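Local coordinates for protein putative chorismate mutase (Yersinia pestis biovar Microtus str. 91001, PDB 2GBB) that catalyses the Claisen rearrangement of chorismate to prephenate as a secreted, all-helical chorismate mutase that may also contribute to pathogenicity, at residues Y16-A21 / Q83-W88; L29-R34 / A71-Y76; A127-T132 / A145-F150. All blocks are in the same frame, centred on the assembly; numbering follows the deposited sequence.

Contact 1 (Y16-A21 / Q83-W88); sequences YMKDVA and QPEPGW. With SO4 (sulfate ion), chain F.
A cation-pi pair reinforced by a salt bridge joins Lys18, early in helix 17-26, to Trp88 and Glu85 of the loop that leads from helix 55-82 to helix 93-117. Lys18 runs out straight, with CG anti to the backbone N (chi1 -176°) and every later bond extended, which lays its methylenes along the indole of Trp88 while that ring points the opposite way. Lys18 CE sits over the ring face, 3.8 Å from the centroid of the six-membered ring of Trp88, a CH-pi contact. One bond further on, the ammonium Lys18 NZ stands almost squarely above the five-membered ring of Trp88, 4.1 Å from its centroid and 5° off the normal. Lys18 NZ reaches Glu85 OE1 at 2.7 Å, through the syn lone pair of OE1, on the side of the other oxygen. Glu85 OE2 is taken by Trp80 NE1, so both carboxylate oxygens are used.

The loop contains a type II beta turn from Glu85 to Trp88, closed by Trp88 N to Glu85 O at 3.1 Å. Gly87 takes the positive phi (56°) of the turn's third position. Glu85 and Trp88, the two ends of the turn, are thereby presented to the same lysine. At the far end of the indole, Trp88 CH2 comes to 3.3 Å from Lys18 O, while CZ2 lies 3.6 Å from Asp19 OD1, an oxygen already bonded to Lys91 N. A sulfate ion, probably from the crystallisation liquor, accepts two bonds from Lys18 NZ, at 3.1 Å to O1 and 3.0 Å to O2, and also meets Tyr76 OH.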
loop_
_atom_site.group_PDB
_atom_site.type_symbol
_atom_site.label_atom_id
_atom_site.label_comp_id
_atom_site.label_asym_id
_atom_site.label_seq_id
_atom_site.Cartn_x
_atom_site.Cartn_y
_atom_site.Cartn_z
ATOM N N TYR A 16 10.711 12.198 -0.103
ATOM C CA TYR A 16 11.606 11.156 0.404
ATOM C C TYR A 16 10.943 9.812 0.686
ATOM O O TYR A 16 11.606 8.864 1.030
ATOM C CB TYR A 16 12.300 11.637 1.694
ATOM C CG TYR A 16 13.317 12.682 1.354
ATOM C CD1 TYR A 16 14.488 12.322 0.679
ATOM C CD2 TYR A 16 13.091 14.037 1.624
ATOM C CE1 TYR A 16 15.427 13.286 0.268
ATOM C CE2 TYR A 16 14.053 15.016 1.241
ATOM C CZ TYR A 16 15.198 14.622 0.556
ATOM O OH TYR A 16 16.149 15.564 0.137
HETATM N N MSE A 17 9.634 9.733 0.572
HETATM C CA MSE A 17 8.930 8.565 1.090
HETATM C C MSE A 17 8.986 7.366 0.150
HETATM O O MSE A 17 8.842 6.207 0.577
HETATM C CB MSE A 17 7.498 8.946 1.424
HETATM C CG MSE A 17 7.435 9.994 2.540
HETATM SE SE MSE A 17 8.428 9.433 4.120
HETATM C CE MSE A 17 8.292 11.090 5.006
ATOM N N LYS A 18 9.241 7.648 -1.126
ATOM C CA LYS A 18 9.544 6.573 -2.066
ATOM C C LYS A 18 10.804 5.849 -1.602
ATOM O O LYS A 18 10.807 4.627 -1.593
ATOM C CB LYS A 18 9.660 7.049 -3.524
ATOM C CG LYS A 18 9.874 5.863 -4.516
ATOM C CD LYS A 18 10.329 6.360 -5.873
ATOM C CE LYS A 18 10.400 5.232 -6.929
ATOM N NZ LYS A 18 10.590 5.910 -8.275
ATOM N N ASP A 19 11.843 6.574 -1.176
ATOM C CA ASP A 19 13.040 5.889 -0.653
ATOM C C ASP A 19 12.763 5.065 0.588
ATOM O O ASP A 19 13.371 3.990 0.740
ATOM C CB ASP A 19 14.131 6.872 -0.286
ATOM C CG ASP A 19 14.816 7.450 -1.527
ATOM O OD1 ASP A 19 15.533 6.716 -2.203
ATOM O OD2 ASP A 19 14.579 8.611 -1.838
ATOM N N VAL A 20 11.903 5.578 1.480
ATOM C CA VAL A 20 11.584 4.847 2.722
ATOM C C VAL A 20 10.838 3.576 2.358
ATOM O O VAL A 20 11.162 2.516 2.846
ATOM C CB VAL A 20 10.770 5.716 3.734
ATOM C CG1 VAL A 20 10.432 4.910 5.019
ATOM C CG2 VAL A 20 11.528 7.043 4.108
ATOM N N ALA A 21 9.875 3.683 1.425
ATOM C CA ALA A 21 9.107 2.545 0.918
ATOM C C ALA A 21 10.043 1.514 0.317
ATOM O O ALA A 21 9.850 0.302 0.526
ATOM C CB ALA A 21 8.094 3.012 -0.163
ATOM N N GLN A 83 5.109 -4.370 -10.844
ATOM C CA GLN A 83 5.955 -3.520 -11.683
ATOM C C GLN A 83 7.158 -2.982 -10.939
ATOM O O GLN A 83 7.134 -1.820 -10.550
ATOM C CB GLN A 83 5.157 -2.324 -12.168
ATOM C CG GLN A 83 4.401 -2.557 -13.435
ATOM C CD GLN A 83 3.357 -1.493 -13.647
ATOM O OE1 GLN A 83 2.608 -1.143 -12.569
ATOM N NE2 GLN A 83 3.219 -0.976 -14.754
ATOM N N PRO A 84 8.202 -3.796 -10.758
ATOM C CA PRO A 84 9.280 -3.563 -9.761
ATOM C C PRO A 84 10.504 -2.643 -10.020
ATOM O O PRO A 84 11.539 -2.850 -9.374
ATOM C CB PRO A 84 9.789 -4.973 -9.466
ATOM C CG PRO A 84 9.518 -5.751 -10.739
ATOM C CD PRO A 84 8.401 -5.046 -11.498
ATOM N N GLU A 85 10.434 -1.643 -10.887
ATOM C CA GLU A 85 11.529 -0.605 -10.924
ATOM C C GLU A 85 13.002 -1.040 -10.632
ATOM O O GLU A 85 13.650 -0.464 -9.748
ATOM C CB GLU A 85 11.181 0.540 -9.972
ATOM C CG GLU A 85 10.278 1.545 -10.566
ATOM C CD GLU A 85 10.124 2.781 -9.700
ATOM O OE1 GLU A 85 10.934 3.727 -9.871
ATOM O OE2 GLU A 85 9.175 2.809 -8.871
ATOM N N PRO A 86 13.552 -2.027 -11.384
ATOM C CA PRO A 86 14.909 -2.497 -11.050
ATOM C C PRO A 86 15.944 -1.411 -11.401
ATOM O O PRO A 86 15.709 -0.599 -12.294
ATOM C CB PRO A 86 15.097 -3.742 -11.951
ATOM C CG PRO A 86 13.739 -4.068 -12.489
ATOM C CD PRO A 86 13.024 -2.729 -12.566
ATOM N N GLY A 87 17.060 -1.354 -10.692
ATOM C CA GLY A 87 17.956 -0.184 -10.908
ATOM C C GLY A 87 17.372 1.234 -10.724
ATOM O O GLY A 87 17.982 2.214 -11.180
ATOM N N TRP A 88 16.178 1.358 -10.113
ATOM C CA TRP A 88 15.960 2.467 -9.174
ATOM C C TRP A 88 16.309 1.843 -7.848
ATOM O O TRP A 88 15.828 0.770 -7.522
ATOM C CB TRP A 88 14.526 3.005 -9.104
ATOM C CG TRP A 88 14.344 3.951 -7.895
ATOM C CD1 TRP A 88 14.663 5.269 -7.852
ATOM C CD2 TRP A 88 13.839 3.623 -6.579
ATOM N NE1 TRP A 88 14.386 5.796 -6.606
ATOM C CE2 TRP A 88 13.884 4.805 -5.805
ATOM C CE3 TRP A 88 13.367 2.443 -5.980
ATOM C CZ2 TRP A 88 13.451 4.856 -4.468
ATOM C CZ3 TRP A 88 12.934 2.495 -4.641
ATOM C CH2 TRP A 88 12.990 3.692 -3.903
HETATM S S SO4 F . 8.011 7.941 -9.585
HETATM O O1 SO4 F . 7.721 7.020 -8.503
HETATM O O2 SO4 F . 9.399 8.364 -9.467
HETATM O O3 SO4 F . 7.798 7.265 -10.864
HETATM O O4 SO4 F . 7.127 9.098 -9.525
#

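Contact 2 (L29-R34 / A71-Y76); sequences LPIEDR and AIQYRY. With SO4 (sulfate ion), chain I; SO4 (sulfate ion), chain F.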
loop_
_atom_site.group_PDB
_atom_site.type_symbol
_atom_site.label_atom_id
_atom_site.label_comp_id
_atom_site.label_asym_id
_atom_site.label_seq_id
_atom_site.Cartn_x
_atom_site.Cartn_y
_atom_site.Cartn_z
ATOM N N LEU A 29 10.006 -5.204 5.414
ATOM C CA LEU A 29 9.520 -4.608 6.651
ATOM C C LEU A 29 8.121 -4.027 6.494
ATOM O O LEU A 29 7.779 -3.505 5.414
ATOM C CB LEU A 29 10.460 -3.519 7.178
ATOM C CG LEU A 29 11.837 -3.967 7.675
ATOM C CD1 LEU A 29 12.806 -2.812 7.659
ATOM C CD2 LEU A 29 11.791 -4.623 8.985
ATOM N N PRO A 30 7.304 -4.096 7.569
ATOM C CA PRO A 30 5.991 -3.464 7.524
ATOM C C PRO A 30 6.115 -1.928 7.312
ATOM O O PRO A 30 7.077 -1.309 7.766
ATOM C CB PRO A 30 5.371 -3.730 8.908
ATOM C CG PRO A 30 6.465 -4.442 9.731
ATOM C CD PRO A 30 7.601 -4.791 8.827
ATOM N N ILE A 31 5.130 -1.349 6.637
ATOM C CA ILE A 31 5.082 0.105 6.432
ATOM C C ILE A 31 4.888 0.840 7.752
ATOM O O ILE A 31 5.556 1.876 7.997
ATOM C CB ILE A 31 3.979 0.509 5.462
ATOM C CG1 ILE A 31 4.358 0.051 4.033
ATOM C CG2 ILE A 31 3.683 2.065 5.571
ATOM C CD1 ILE A 31 5.926 0.225 3.710
ATOM N N GLU A 32 3.997 0.285 8.592
ATOM C CA GLU A 32 3.667 0.901 9.871
ATOM C C GLU A 32 4.597 0.443 10.986
ATOM O O GLU A 32 4.774 -0.747 11.243
ATOM C CB GLU A 32 2.223 0.608 10.273
ATOM C CG GLU A 32 1.774 1.432 11.515
ATOM C CD GLU A 32 0.291 1.229 11.812
ATOM O OE1 GLU A 32 -0.566 1.753 11.033
ATOM O OE2 GLU A 32 -0.014 0.549 12.803
ATOM N N ASP A 33 5.221 1.404 11.636
ATOM C CA ASP A 33 6.199 1.116 12.681
ATOM C C ASP A 33 5.965 2.201 13.733
ATOM O O ASP A 33 6.438 3.326 13.563
ATOM C CB ASP A 33 7.612 1.166 12.096
ATOM C CG ASP A 33 8.719 1.131 13.194
ATOM O OD1 ASP A 33 8.378 1.021 14.377
ATOM O OD2 ASP A 33 9.912 1.268 12.878
ATOM N N ARG A 34 5.186 1.854 14.768
ATOM C CA ARG A 34 4.724 2.770 15.794
ATOM C C ARG A 34 5.812 3.313 16.671
ATOM O O ARG A 34 5.713 4.442 17.164
ATOM C CB ARG A 34 3.676 2.109 16.686
ATOM C CG ARG A 34 2.327 2.049 15.969
ATOM C CD ARG A 34 1.253 1.260 16.715
ATOM N NE ARG A 34 -0.028 1.605 16.071
ATOM C CZ ARG A 34 -1.224 1.575 16.650
ATOM N NH1 ARG A 34 -1.387 1.160 17.899
ATOM N NH2 ARG A 34 -2.279 1.968 15.958
ATOM N N ALA A 71 0.606 6.417 3.372
ATOM C CA ALA A 71 -0.248 6.227 2.199
ATOM C C ALA A 71 0.646 6.068 0.939
ATOM O O ALA A 71 0.484 5.154 0.130
ATOM C CB ALA A 71 -1.265 7.396 2.071
ATOM N N ILE A 72 1.627 6.941 0.803
ATOM C CA ILE A 72 2.548 6.915 -0.326
ATOM C C ILE A 72 3.316 5.601 -0.398
ATOM O O ILE A 72 3.433 4.965 -1.482
ATOM C CB ILE A 72 3.535 8.077 -0.206
ATOM C CG1 ILE A 72 2.822 9.405 -0.531
ATOM C CG2 ILE A 72 4.757 7.803 -1.085
ATOM C CD1 ILE A 72 3.696 10.648 -0.330
ATOM N N GLN A 73 3.858 5.209 0.765
ATOM C CA GLN A 73 4.653 4.003 0.884
ATOM C C GLN A 73 3.832 2.770 0.565
ATOM O O GLN A 73 4.300 1.897 -0.137
ATOM C CB GLN A 73 5.232 3.867 2.282
ATOM C CG GLN A 73 6.244 4.986 2.666
ATOM C CD GLN A 73 6.595 4.864 4.137
ATOM O OE1 GLN A 73 7.137 3.750 4.473
ATOM N NE2 GLN A 73 6.261 5.732 4.981
ATOM N N TYR A 74 2.620 2.701 1.104
ATOM C CA TYR A 74 1.749 1.555 0.829
ATOM C C TYR A 74 1.496 1.358 -0.682
ATOM O O TYR A 74 1.556 0.241 -1.203
ATOM C CB TYR A 74 0.396 1.794 1.494
ATOM C CG TYR A 74 0.304 1.339 2.944
ATOM C CD1 TYR A 74 0.763 0.080 3.331
ATOM C CD2 TYR A 74 -0.204 2.222 3.940
ATOM C CE1 TYR A 74 0.687 -0.343 4.670
ATOM C CE2 TYR A 74 -0.287 1.828 5.263
ATOM C CZ TYR A 74 0.160 0.571 5.616
ATOM O OH TYR A 74 0.051 0.249 6.920
ATOM N N ARG A 75 1.231 2.486 -1.346
ATOM C CA ARG A 75 0.972 2.557 -2.755
ATOM C C ARG A 75 2.176 2.112 -3.562
ATOM O O ARG A 75 2.005 1.344 -4.506
ATOM C CB ARG A 75 0.489 3.960 -3.113
ATOM C CG ARG A 75 -0.972 4.111 -2.753
ATOM C CD ARG A 75 -1.583 5.521 -2.999
ATOM N NE ARG A 75 -2.887 5.571 -2.324
ATOM C CZ ARG A 75 -3.304 6.548 -1.519
ATOM N NH1 ARG A 75 -2.521 7.612 -1.298
ATOM N NH2 ARG A 75 -4.506 6.458 -0.916
ATOM N N TYR A 76 3.394 2.518 -3.147
ATOM C CA TYR A 76 4.595 2.016 -3.771
ATOM C C TYR A 76 4.748 0.539 -3.570
ATOM O O TYR A 76 5.132 -0.174 -4.522
ATOM C CB TYR A 76 5.870 2.758 -3.309
ATOM C CG TYR A 76 6.127 4.054 -4.119
ATOM C CD1 TYR A 76 6.576 3.991 -5.458
ATOM C CD2 TYR A 76 5.856 5.296 -3.562
ATOM C CE1 TYR A 76 6.795 5.181 -6.217
ATOM C CE2 TYR A 76 6.116 6.482 -4.250
ATOM C CZ TYR A 76 6.553 6.422 -5.607
ATOM O OH TYR A 76 6.766 7.609 -6.301
HETATM S S SO4 I . 2.486 -3.482 5.856
HETATM O O1 SO4 I . 1.291 -3.373 6.657
HETATM O O2 SO4 I . 3.615 -3.868 6.613
HETATM O O3 SO4 I . 2.134 -4.446 4.891
HETATM O O4 SO4 I . 2.776 -2.210 5.264
HETATM S S SO4 F . 8.011 7.941 -9.585
HETATM O O1 SO4 F . 7.721 7.020 -8.503
HETATM O O2 SO4 F . 9.399 8.364 -9.467
HETATM O O3 SO4 F . 7.798 7.265 -10.864
HETATM O O4 SO4 F . 7.127 9.098 -9.525
HETATM O O HOH W 1 1.876 -1.658 8.164
HETATM O O HOH W 2 -1.031 2.120 8.653
#
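Ile31 and Tyr74 mark the closest approach of the backbones, their CA atoms 6.7 Å apart where the irregular chain 29-34 passes alongside helix 55-82. With CG1 beside the backbone N (chi1 -70°), the CG2 branch of Ile31 stands anti to that N and rests over the middle of the Tyr74 ring in a CH-pi contact, 3.8 Å from the centroid and 11° off the normal. Ile31 CB packs on Tyr74 CE1 at 3.5 Å. The other branch ends with Ile31 CD1 3.8 Å from the amide oxygen Gln73 OE1. That oxygen accepts a hydrogen bond from Lys24 NZ, which also donates to Ile31 O.

Here the contact contributes to the probable substrate site of the helical chorismate mutase fold, which includes Asp33, Ala71, Ile72, Gln73 and Lys24; Gln73 NE2 is hydrogen-bonded to a citrate, probably from the crystallisation liquor. Asp33 is also the N-cap of helix 34-50. Tyr74 OH meets the loop through water, one molecule lying 2.9 Å from the hydroxyl and accepting from Glu32 N. The carboxylate of Glu32 turns chiefly to Lys70, while Arg77 of the second subunit packs on Tyr74 and Pro30 of the second subunit on Pro30 of this chain.

Contact 3 (A127-T132 / A145-F150); sequences AHFINT and AIFSTF. With SO4 (sulfate ion), chain H.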
loop_
_atom_site.group_PDB
_atom_site.type_symbol
_atom_site.label_atom_id
_atom_site.label_comp_id
_atom_site.label_asym_id
_atom_site.label_seq_id
_atom_site.Cartn_x
_atom_site.Cartn_y
_atom_site.Cartn_z
ATOM N N ALA A 127 -6.559 25.406 -1.554
ATOM C CA ALA A 127 -6.230 25.230 -2.969
ATOM C C ALA A 127 -4.741 25.369 -3.238
ATOM O O ALA A 127 -4.195 24.717 -4.126
ATOM C CB ALA A 127 -6.993 26.240 -3.793
ATOM N N HIS A 128 -4.095 26.246 -2.486
ATOM C CA HIS A 128 -2.663 26.354 -2.535
ATOM C C HIS A 128 -1.979 25.053 -2.096
ATOM O O HIS A 128 -1.042 24.608 -2.750
ATOM C CB HIS A 128 -2.176 27.526 -1.681
ATOM C CG HIS A 128 -0.702 27.762 -1.788
ATOM N ND1 HIS A 128 -0.102 28.204 -2.951
ATOM C CD2 HIS A 128 0.292 27.610 -0.880
ATOM C CE1 HIS A 128 1.202 28.319 -2.750
ATOM N NE2 HIS A 128 1.468 27.956 -1.504
ATOM N N PHE A 129 -2.453 24.445 -1.004
ATOM C CA PHE A 129 -1.904 23.171 -0.530
ATOM C C PHE A 129 -2.048 22.075 -1.576
ATOM O O PHE A 129 -1.069 21.411 -1.943
ATOM C CB PHE A 129 -2.567 22.747 0.791
ATOM C CG PHE A 129 -1.784 23.146 2.013
ATOM C CD1 PHE A 129 -1.438 24.475 2.236
ATOM C CD2 PHE A 129 -1.400 22.189 2.961
ATOM C CE1 PHE A 129 -0.724 24.839 3.386
ATOM C CE2 PHE A 129 -0.676 22.556 4.106
ATOM C CZ PHE A 129 -0.347 23.865 4.313
ATOM N N ILE A 130 -3.255 21.898 -2.090
ATOM C CA ILE A 130 -3.441 20.932 -3.181
ATOM C C ILE A 130 -2.486 21.144 -4.377
ATOM O O ILE A 130 -1.807 20.210 -4.816
ATOM C CB ILE A 130 -4.906 20.888 -3.664
ATOM C CG1 ILE A 130 -5.825 20.423 -2.522
ATOM C CG2 ILE A 130 -5.024 20.014 -4.961
ATOM C CD1 ILE A 130 -5.697 18.939 -2.183
ATOM N N ASN A 131 -2.420 22.368 -4.883
ATOM C CA ASN A 131 -1.608 22.661 -6.067
ATOM C C ASN A 131 -0.109 22.545 -5.816
ATOM O O ASN A 131 0.675 22.392 -6.774
ATOM C CB ASN A 131 -1.939 24.065 -6.625
ATOM C CG ASN A 131 -3.390 24.181 -7.146
ATOM O OD1 ASN A 131 -4.064 23.170 -7.430
ATOM N ND2 ASN A 131 -3.873 25.424 -7.266
ATOM N N THR A 132 0.287 22.614 -4.539
ATOM C CA THR A 132 1.704 22.672 -4.169
ATOM C C THR A 132 2.192 21.320 -3.678
ATOM O O THR A 132 3.325 20.932 -3.928
ATOM C CB THR A 132 1.976 23.714 -3.041
ATOM O OG1 THR A 132 1.404 24.967 -3.401
ATOM C CG2 THR A 132 3.478 23.885 -2.787
ATOM N N ALA A 145 -6.172 16.403 4.720
ATOM C CA ALA A 145 -5.913 16.118 6.130
ATOM C C ALA A 145 -4.684 16.891 6.663
ATOM O O ALA A 145 -4.641 17.350 7.818
ATOM C CB ALA A 145 -5.770 14.540 6.340
ATOM N N ILE A 146 -3.707 17.097 5.804
ATOM C CA ILE A 146 -2.527 17.810 6.229
ATOM C C ILE A 146 -2.875 19.283 6.390
ATOM O O ILE A 146 -2.427 19.932 7.359
ATOM C CB ILE A 146 -1.395 17.680 5.237
ATOM C CG1 ILE A 146 -0.798 16.278 5.324
ATOM C CG2 ILE A 146 -0.316 18.764 5.527
ATOM C CD1 ILE A 146 0.210 16.042 4.295
ATOM N N PHE A 147 -3.658 19.799 5.446
ATOM C CA PHE A 147 -4.094 21.212 5.480
ATOM C C PHE A 147 -4.946 21.474 6.698
ATOM O O PHE A 147 -4.804 22.472 7.353
ATOM C CB PHE A 147 -4.909 21.597 4.234
ATOM C CG PHE A 147 -5.404 23.049 4.252
ATOM C CD1 PHE A 147 -4.510 24.103 4.114
ATOM C CD2 PHE A 147 -6.762 23.333 4.439
ATOM C CE1 PHE A 147 -4.946 25.442 4.148
ATOM C CE2 PHE A 147 -7.228 24.672 4.463
ATOM C CZ PHE A 147 -6.334 25.726 4.314
ATOM N N SER A 148 -5.880 20.587 7.001
ATOM C CA SER A 148 -6.735 20.935 8.083
ATOM C C SER A 148 -5.991 20.914 9.428
ATOM O O SER A 148 -6.282 21.740 10.308
ATOM C CB SER A 148 -8.018 20.121 8.054
ATOM O OG SER A 148 -7.756 18.774 8.357
ATOM N N THR A 149 -5.013 20.016 9.598
ATOM C CA THR A 149 -4.252 19.969 10.876
ATOM C C THR A 149 -3.244 21.116 10.982
ATOM O O THR A 149 -2.916 21.614 12.068
ATOM C CB THR A 149 -3.510 18.611 11.048
ATOM O OG1 THR A 149 -2.801 18.340 9.849
ATOM C CG2 THR A 149 -4.493 17.461 11.223
ATOM N N PHE A 150 -2.703 21.493 9.846
ATOM C CA PHE A 150 -1.791 22.627 9.744
ATOM C C PHE A 150 -2.425 23.890 10.368
ATOM O O PHE A 150 -1.780 24.653 11.104
ATOM C CB PHE A 150 -1.439 22.805 8.263
ATOM C CG PHE A 150 -1.002 24.176 7.882
ATOM C CD1 PHE A 150 0.319 24.576 8.056
ATOM C CD2 PHE A 150 -1.911 25.062 7.261
ATOM C CE1 PHE A 150 0.736 25.882 7.677
ATOM C CE2 PHE A 150 -1.502 26.340 6.865
ATOM C CZ PHE A 150 -0.164 26.746 7.089
HETATM S S SO4 H . -2.138 28.270 -5.936
HETATM O O1 SO4 H . -3.036 29.030 -5.060
HETATM O O2 SO4 H . -1.004 29.135 -6.302
HETATM O O3 SO4 H . -1.612 27.120 -5.221
HETATM O O4 SO4 H . -2.838 27.790 -7.124
#
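The Phe129 ring has the edge of Phe147 against one face, Phe147 CD1 standing 3.5 Å above the plane and displaced toward the rim, while the CG2 methyl of Ile146 lies at the edge of the Phe129 ring, near its plane. Phe129 and Phe147 form a T-shaped (edge-to-face) pair with centroids 5.0 Å apart and planes at 68°. Phe150 is met differently: it offers a face, over whose centre sits the far corner of the first ring, Phe129 CZ, with Phe150 CD2 the nearest atom at 3.5 Å. Those two planes make 45°, an oblique meeting that is neither a stack nor a T. The carbonyl oxygen of Phe147 lies at the edge of the Phe150 ring, in its plane.

One phenylalanine from helix 126-132 is thus received by the neighbours Ile146 and Phe147 and by Phe150, about one turn on, in an aromatic cluster with an aliphatic flank. Phe147 and Phe150 both carry CG anti to the backbone N, and the helical spacing of three residues brings the two rings to the same partner. Phe129 is the largest contributor to the buried surface.

Another face of helix 126-132 is polar. A sulfate, probably from the crystallisation liquor, is held there by His128 ND1, 2.9 Å from O3, and by Asn131 ND2, 2.6 Å from O4. Thr132 OG1 lies over the imidazole face and donates to His128 O at 2.6 Å.

The segment axes approach to 10.0 Å, with their N-to-C directions at 136°. Around the cluster, helix 7-14 adds Ile10, which touches both Phe129 and Ile146; helix 55-82 meets helix 140-150 through Ala68 on Ile146 and through Leu61 and Ala64 on Thr149.

Overall arrangement
Helix 55-82 carries one side of contact 2, runs into the loop of contact 1 and packs against helix 140-150 of contact 3. Contacts 1 and 2 adjoin: Lys18 packs on Tyr76 and Val20 on Gln73, and the lysine and tyrosine meet one sulfate. Contact 3 stands apart, its nearest atoms about 8 Å from contact 2 and about 10 Å from contact 1. The partly buried contact 1, farthest from the chain's centre, pairs charge with charge and with an aromatic face. Buried contact 2 sets an aliphatic chain on a ring beside the substrate pocket and the second subunit. Contact 3, nearest the centre of the chain, joins helix to helix purely through hydrocarbon and aromatic packing.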